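Local coordinates for protein arylsulfatase (Pseudoalteromonas sp. MB47, PDB 7AJ0) that probably removes sulfate groups from fucoidan as an exo-acting, calcium-binding sulfatase that assembles into a hexamer, at residues L432-Y437 against Q483-G488; I439-F444 against T463-F468. All blocks are in the same frame, centred on the assembly; numbering follows the deposited sequence.

Interaction 1. Residues L432-Y437 against Q483-G488; sequences LRWLDY and QYFEWG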
loop_
_atom_site.group_PDB
_atom_site.type_symbol
_atom_site.label_atom_id
_atom_site.label_comp_id
_atom_site.label_asym_id
_atom_site.label_seq_id
_atom_site.Cartn_x
_atom_site.Cartn_y
_atom_site.Cartn_z
ATOM N N LEU A 432 25.012 8.479 3.113
ATOM C CA LEU A 432 26.014 9.496 2.835
ATOM C C LEU A 432 25.669 10.150 1.506
ATOM O O LEU A 432 24.913 9.603 0.700
ATOM C CB LEU A 432 27.430 8.910 2.796
ATOM C CG LEU A 432 27.750 7.873 1.720
ATOM C CD1 LEU A 432 28.132 8.514 0.394
ATOM C CD2 LEU A 432 28.861 6.946 2.207
ATOM N N ARG A 433 26.223 11.342 1.291
ATOM C CA ARG A 433 26.136 12.013 0.005
ATOM C C ARG A 433 27.541 12.282 -0.514
ATOM O O ARG A 433 28.404 12.763 0.227
ATOM C CB ARG A 433 25.365 13.331 0.069
ATOM C CG ARG A 433 25.362 14.036 -1.284
ATOM C CD ARG A 433 24.509 15.283 -1.323
ATOM N NE ARG A 433 24.745 16.017 -2.564
ATOM C CZ ARG A 433 24.108 17.127 -2.918
ATOM N NH1 ARG A 433 23.180 17.639 -2.127
ATOM N NH2 ARG A 433 24.401 17.722 -4.066
ATOM N N TRP A 434 27.749 11.997 -1.796
ATOM C CA TRP A 434 29.034 12.197 -2.458
ATOM C C TRP A 434 28.741 12.725 -3.852
ATOM O O TRP A 434 27.990 12.102 -4.609
ATOM C CB TRP A 434 29.828 10.895 -2.502
ATOM C CG TRP A 434 31.008 10.938 -3.405
ATOM C CD1 TRP A 434 31.984 11.887 -3.434
ATOM C CD2 TRP A 434 31.349 9.977 -4.409
ATOM N NE1 TRP A 434 32.908 11.583 -4.402
ATOM C CE2 TRP A 434 32.542 10.415 -5.015
ATOM C CE3 TRP A 434 30.759 8.792 -4.857
ATOM C CZ2 TRP A 434 33.157 9.709 -6.044
ATOM C CZ3 TRP A 434 31.371 8.093 -5.878
ATOM C CH2 TRP A 434 32.558 8.554 -6.461
ATOM N N LEU A 435 29.326 13.873 -4.187
ATOM C CA LEU A 435 29.008 14.582 -5.429
ATOM C C LEU A 435 27.519 14.914 -5.341
ATOM O O LEU A 435 27.090 15.524 -4.349
ATOM C CB LEU A 435 29.431 13.750 -6.630
ATOM C CG LEU A 435 30.908 13.356 -6.689
ATOM C CD1 LEU A 435 31.146 12.261 -7.727
ATOM C CD2 LEU A 435 31.774 14.574 -6.985
ATOM N N ASP A 436 26.703 14.529 -6.318
ATOM C CA ASP A 436 25.265 14.751 -6.278
ATOM C C ASP A 436 24.503 13.438 -6.130
ATOM O O ASP A 436 23.357 13.324 -6.566
ATOM C CB ASP A 436 24.823 15.508 -7.530
ATOM C CG ASP A 436 25.542 16.841 -7.688
ATOM O OD1 ASP A 436 25.769 17.526 -6.666
ATOM O OD2 ASP A 436 25.887 17.204 -8.832
ATOM N N TYR A 437 25.131 12.446 -5.501
ATOM C CA TYR A 437 24.557 11.116 -5.340
ATOM C C TYR A 437 24.292 10.843 -3.867
ATOM O O TYR A 437 25.179 11.015 -3.025
ATOM C CB TYR A 437 25.489 10.050 -5.921
ATOM C CG TYR A 437 25.798 10.274 -7.384
ATOM C CD1 TYR A 437 24.982 9.742 -8.374
ATOM C CD2 TYR A 437 26.893 11.031 -7.776
ATOM C CE1 TYR A 437 25.254 9.952 -9.710
ATOM C CE2 TYR A 437 27.173 11.244 -9.109
ATOM C CZ TYR A 437 26.351 10.701 -10.071
ATOM O OH TYR A 437 26.626 10.916 -11.403
ATOM N N GLN A 483 22.073 0.866 -11.026
ATOM C CA GLN A 483 21.806 0.825 -12.461
ATOM C C GLN A 483 22.691 1.799 -13.230
ATOM O O GLN A 483 23.214 1.460 -14.299
ATOM C CB GLN A 483 20.332 1.126 -12.733
ATOM C CG GLN A 483 19.865 0.673 -14.105
ATOM C CD GLN A 483 18.483 1.183 -14.453
ATOM O OE1 GLN A 483 17.892 1.967 -13.711
ATOM N NE2 GLN A 483 17.958 0.741 -15.591
ATOM N N TYR A 484 22.860 3.016 -12.713
ATOM C CA TYR A 484 23.637 4.047 -13.390
ATOM C C TYR A 484 24.869 4.453 -12.592
ATOM O O TYR A 484 25.454 5.507 -12.858
ATOM C CB TYR A 484 22.772 5.282 -13.656
ATOM C CG TYR A 484 21.493 5.002 -14.403
ATOM C CD1 TYR A 484 21.510 4.701 -15.759
ATOM C CD2 TYR A 484 20.264 5.052 -13.759
ATOM C CE1 TYR A 484 20.338 4.448 -16.450
ATOM C CE2 TYR A 484 19.087 4.800 -14.440
ATOM C CZ TYR A 484 19.130 4.500 -15.785
ATOM O OH TYR A 484 17.957 4.253 -16.463
ATOM N N PHE A 485 25.279 3.635 -11.622
ATOM C CA PHE A 485 26.282 4.045 -10.647
ATOM C C PHE A 485 27.244 2.908 -10.327
ATOM O O PHE A 485 27.800 2.855 -9.225
ATOM C CB PHE A 485 25.593 4.545 -9.368
ATOM C CG PHE A 485 26.445 5.443 -8.516
ATOM C CD1 PHE A 485 27.037 6.574 -9.050
ATOM C CD2 PHE A 485 26.625 5.172 -7.170
ATOM C CE1 PHE A 485 27.813 7.403 -8.264
ATOM C CE2 PHE A 485 27.397 6.000 -6.377
ATOM C CZ PHE A 485 27.990 7.117 -6.925
ATOM N N GLU A 486 27.460 1.994 -11.276
ATOM C CA GLU A 486 28.418 0.919 -11.046
ATOM C C GLU A 486 29.833 1.466 -10.907
ATOM O O GLU A 486 30.632 0.951 -10.117
ATOM C CB GLU A 486 28.360 -0.104 -12.181
ATOM C CG GLU A 486 27.148 -1.017 -12.141
ATOM C CD GLU A 486 27.284 -2.209 -13.075
ATOM O OE1 GLU A 486 28.326 -2.324 -13.758
ATOM O OE2 GLU A 486 26.348 -3.035 -13.124
ATOM N N TRP A 487 30.165 2.509 -11.674
ATOM C CA TRP A 487 31.491 3.104 -11.572
ATOM C C TRP A 487 31.719 3.748 -10.209
ATOM O O TRP A 487 32.864 3.827 -9.747
ATOM C CB TRP A 487 31.690 4.140 -12.681
ATOM C CG TRP A 487 30.636 5.203 -12.701
ATOM C CD1 TRP A 487 29.523 5.238 -13.488
ATOM C CD2 TRP A 487 30.592 6.383 -11.890
ATOM N NE1 TRP A 487 28.788 6.366 -13.219
ATOM C CE2 TRP A 487 29.422 7.086 -12.241
ATOM C CE3 TRP A 487 31.427 6.912 -10.901
ATOM C CZ2 TRP A 487 29.067 8.290 -11.641
ATOM C CZ3 TRP A 487 31.072 8.107 -10.306
ATOM C CH2 TRP A 487 29.902 8.784 -10.679
ATOM N N GLY A 488 30.655 4.204 -9.553
ATOM C CA GLY A 488 30.795 4.947 -8.317
ATOM C C GLY A 488 30.440 4.178 -7.062
ATOM O O GLY A 488 30.883 4.539 -5.967
#
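Tyr437 and Phe485 meet ring over ring in an offset stack, centroids 4.5 Å apart and planes 25° from parallel. Phe485 CE1 sits over the centre of the tyrosine ring, and its nearest atom there is Tyr437 CG at 3.6 Å. Phe485 gets there with its CG anti to the backbone N (chi1 -158°), which carries the ring out of the 483-488 loop toward the turn. The second aromatic contact is an offset edge-to-face pair: the six-membered ring of Trp487 presents its edge to the face of Tyr437, planes at 83° and centroids 5.7 Å apart. Its CZ2 ends 3.6 Å from Tyr437 OH, which lies in the plane of the indole. That hydroxyl is hydrogen-bonded to Asp197 of a second subunit, so the apolar cluster carries a polar link across the subunit boundary.

Apolar packing adds Trp434, whose CZ3 lies 3.7 Å from Phe485 CZ and whose CH2 reaches Trp487 CZ3. Trp434 CZ3 also lies 3.6 Å from Gly488 O, while Phe495 of helix 489-505 meets the Trp434 ring edge-to-face.

No hydrogen bond joins the segments; the polar bonds stiffen the turn instead. Trp434 and Tyr437 exchange two backbone hydrogen bonds, Arg433 NE donates to Leu435 O at 3.0 Å, and Arg433 NH2 forms a salt bridge with Asp436 OD1, met on the anti side of the carboxylate. These bonds brace the type II' beta turn from Trp434 to Tyr437 that closes the hairpin between strands 428-434 and 437-440. At this subunit interface Tyr437 joins Phe485 and Trp487 in a buried aromatic cluster, with Trp434 packed against it.

Interaction 2. Residues I439-F444 against T463-F468; sequences IHFKVF and TAPWVF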
loop_
_atom_site.group_PDB
_atom_site.type_symbol
_atom_site.label_atom_id
_atom_site.label_comp_id
_atom_site.label_asym_id
_atom_site.label_seq_id
_atom_site.Cartn_x
_atom_site.Cartn_y
_atom_site.Cartn_z
ATOM N N ILE A 439 23.312 7.983 -1.230
ATOM C CA ILE A 439 23.358 6.533 -1.061
ATOM C C ILE A 439 22.817 6.197 0.322
ATOM O O ILE A 439 23.334 6.687 1.334
ATOM C CB ILE A 439 24.783 5.987 -1.238
ATOM C CG1 ILE A 439 25.370 6.430 -2.579
ATOM C CG2 ILE A 439 24.789 4.468 -1.149
ATOM C CD1 ILE A 439 26.219 7.677 -2.485
ATOM N N HIS A 440 21.785 5.360 0.367
ATOM C CA HIS A 440 21.160 4.950 1.616
ATOM C C HIS A 440 21.541 3.510 1.940
ATOM O O HIS A 440 21.369 2.614 1.105
ATOM C CB HIS A 440 19.634 5.059 1.546
ATOM C CG HIS A 440 19.129 6.448 1.324
ATOM N ND1 HIS A 440 18.558 7.202 2.325
ATOM C CD2 HIS A 440 19.093 7.214 0.208
ATOM C CE1 HIS A 440 18.197 8.375 1.838
ATOM N NE2 HIS A 440 18.512 8.409 0.556
ATOM N N PHE A 441 22.045 3.293 3.150
ATOM C CA PHE A 441 22.276 1.950 3.663
ATOM C C PHE A 441 21.196 1.511 4.638
ATOM O O PHE A 441 21.023 0.307 4.848
ATOM C CB PHE A 441 23.652 1.883 4.331
ATOM C CG PHE A 441 24.772 2.326 3.432
ATOM C CD1 PHE A 441 25.378 1.433 2.564
ATOM C CD2 PHE A 441 25.205 3.641 3.439
ATOM C CE1 PHE A 441 26.402 1.844 1.730
ATOM C CE2 PHE A 441 26.228 4.056 2.606
ATOM C CZ PHE A 441 26.826 3.157 1.751
ATOM N N LYS A 442 20.465 2.457 5.220
ATOM C CA LYS A 442 19.267 2.186 6.005
ATOM C C LYS A 442 18.243 3.253 5.653
ATOM O O LYS A 442 18.594 4.423 5.472
ATOM C CB LYS A 442 19.564 2.174 7.505
ATOM C CG LYS A 442 20.394 0.969 7.944
ATOM C CD LYS A 442 20.715 1.004 9.430
ATOM C CE LYS A 442 21.500 -0.232 9.853
ATOM N NZ LYS A 442 21.812 -0.218 11.310
ATOM N N VAL A 443 16.979 2.846 5.554
ATOM C CA VAL A 443 15.927 3.675 4.980
ATOM C C VAL A 443 14.794 3.826 5.983
ATOM O O VAL A 443 14.329 2.836 6.558
ATOM C CB VAL A 443 15.407 3.072 3.660
ATOM C CG1 VAL A 443 14.066 3.678 3.275
ATOM C CG2 VAL A 443 16.432 3.279 2.557
ATOM N N PHE A 444 14.349 5.066 6.181
ATOM C CA PHE A 444 13.158 5.332 6.972
ATOM C C PHE A 444 11.917 5.105 6.115
ATOM O O PHE A 444 11.824 5.616 4.994
ATOM C CB PHE A 444 13.170 6.763 7.503
ATOM C CG PHE A 444 14.177 7.000 8.590
ATOM C CD1 PHE A 444 15.485 7.329 8.282
ATOM C CD2 PHE A 444 13.811 6.906 9.922
ATOM C CE1 PHE A 444 16.411 7.555 9.281
ATOM C CE2 PHE A 444 14.733 7.132 10.926
ATOM C CZ PHE A 444 16.034 7.455 10.603
ATOM N N THR A 463 19.777 -6.097 -1.580
ATOM C CA THR A 463 21.058 -6.480 -2.164
ATOM C C THR A 463 21.938 -5.275 -2.462
ATOM O O THR A 463 23.168 -5.390 -2.427
ATOM C CB THR A 463 20.825 -7.295 -3.439
ATOM O OG1 THR A 463 20.434 -8.628 -3.085
ATOM C CG2 THR A 463 22.081 -7.342 -4.299
ATOM N N ALA A 464 21.343 -4.119 -2.751
ATOM C CA ALA A 464 22.118 -2.942 -3.109
ATOM C C ALA A 464 21.666 -1.734 -2.302
ATOM O O ALA A 464 20.465 -1.558 -2.067
ATOM C CB ALA A 464 21.978 -2.630 -4.610
ATOM N N PRO A 465 22.599 -0.889 -1.861
ATOM C CA PRO A 465 22.196 0.388 -1.263
ATOM C C PRO A 465 21.357 1.195 -2.240
ATOM O O PRO A 465 21.570 1.157 -3.454
ATOM C CB PRO A 465 23.529 1.083 -0.961
ATOM C CG PRO A 465 24.517 -0.021 -0.857
ATOM C CD PRO A 465 24.064 -1.073 -1.831
ATOM N N TRP A 466 20.385 1.923 -1.700
ATOM C CA TRP A 466 19.570 2.796 -2.533
ATOM C C TRP A 466 20.401 3.990 -2.983
ATOM O O TRP A 466 21.196 4.537 -2.214
ATOM C CB TRP A 466 18.336 3.275 -1.774
ATOM C CG TRP A 466 17.364 2.191 -1.432
ATOM C CD1 TRP A 466 17.615 0.853 -1.364
ATOM C CD2 TRP A 466 15.978 2.355 -1.117
ATOM N NE1 TRP A 466 16.472 0.174 -1.019
ATOM C CE2 TRP A 466 15.452 1.073 -0.863
ATOM C CE3 TRP A 466 15.130 3.462 -1.024
ATOM C CZ2 TRP A 466 14.118 0.868 -0.521
ATOM C CZ3 TRP A 466 13.805 3.257 -0.685
ATOM C CH2 TRP A 466 13.312 1.969 -0.438
ATOM N N VAL A 467 20.219 4.392 -4.239
ATOM C CA VAL A 467 20.966 5.501 -4.817
ATOM C C VAL A 467 19.998 6.422 -5.540
ATOM O O VAL A 467 19.178 5.965 -6.345
ATOM C CB VAL A 467 22.067 5.018 -5.780
ATOM C CG1 VAL A 467 22.773 6.211 -6.403
ATOM C CG2 VAL A 467 23.060 4.126 -5.051
ATOM N N PHE A 468 20.089 7.715 -5.242
ATOM C CA PHE A 468 19.348 8.754 -5.937
ATOM C C PHE A 468 20.340 9.777 -6.472
ATOM O O PHE A 468 21.154 10.309 -5.709
ATOM C CB PHE A 468 18.351 9.460 -5.009
ATOM C CG PHE A 468 17.365 8.540 -4.353
ATOM C CD1 PHE A 468 17.668 7.920 -3.152
ATOM C CD2 PHE A 468 16.127 8.311 -4.926
ATOM C CE1 PHE A 468 16.760 7.078 -2.542
ATOM C CE2 PHE A 468 15.212 7.471 -4.321
ATOM C CZ PHE A 468 15.529 6.854 -3.127
#
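His440 and Trp466 form an antiparallel hydrogen-bonded pair that joins strand 437-440 to strand 466-469, outermost of its sheet within the chain. The bond from His440 N to Trp466 O is short and nearly straight (2.8 Å, 164°), whereas the return bond from Trp466 N to His440 O is weak. Trp466 O also receives a CA-H...O contact from Ile439 CA, 3.2 Å away.

Aromatic contacts lie on the sheet face of His440 and Trp466. Val443 lays CG2 over one face of the Trp466 indole as a CH-pi contact, 4.0 Å from the centroid of the six-membered ring. With CG anti to the carbonyl carbon (chi1 -66°), the indole leaves the strand on the side where Val443 lies across it. Cutting Trp466 back to an alanine is likely to leave Val443 CG2 without the ring face it rests on and Ser456 O of the second subunit without its NE1 donor. His440 CD2 comes to the edge of the Phe468 ring, 3.6 Å from Phe468 CE1, while His440 NE2 is hydrogen-bonded to Glu476.

Apolar packing occupies the opposite face, where Ile439 CG2 lies alongside Pro465 CB at 3.6 Å and Ile439 CG1 touches Val467 CG2. Phe441 CE1 meets Pro465 CG at 3.7 Å, and helix 489-505 covers this side.

With one firm and one weak backbone bond, side-chain packing on both faces probably adds to the hold between the strands, while the indole N-H makes a separate bond to the second subunit.

Overall arrangement
Both contacts are buried and serve the same four-stranded antiparallel sheet, with centres 11 Å apart, and interaction 2 is nested inside the chain loop closed by interaction 1. The hairpin of interaction 1 leads directly into strand 437-440, whose far edge is paired in interaction 2; Leu432 O and Ile439 N, 3.0 Å apart, probably bond between them. Phe485 packs on Val467 and Leu432 on Phe441, so the two hydrophobic layers touch. Their chemistry differs with place: interaction 1 packs a loop on a turn mainly through aromatic rings, with no hydrogen bond across, whereas interaction 2 adds backbone bonding between strands. Both contacts also touch the second subunit, through Tyr437 OH in interaction 1 and Trp466 NE1 in interaction 2.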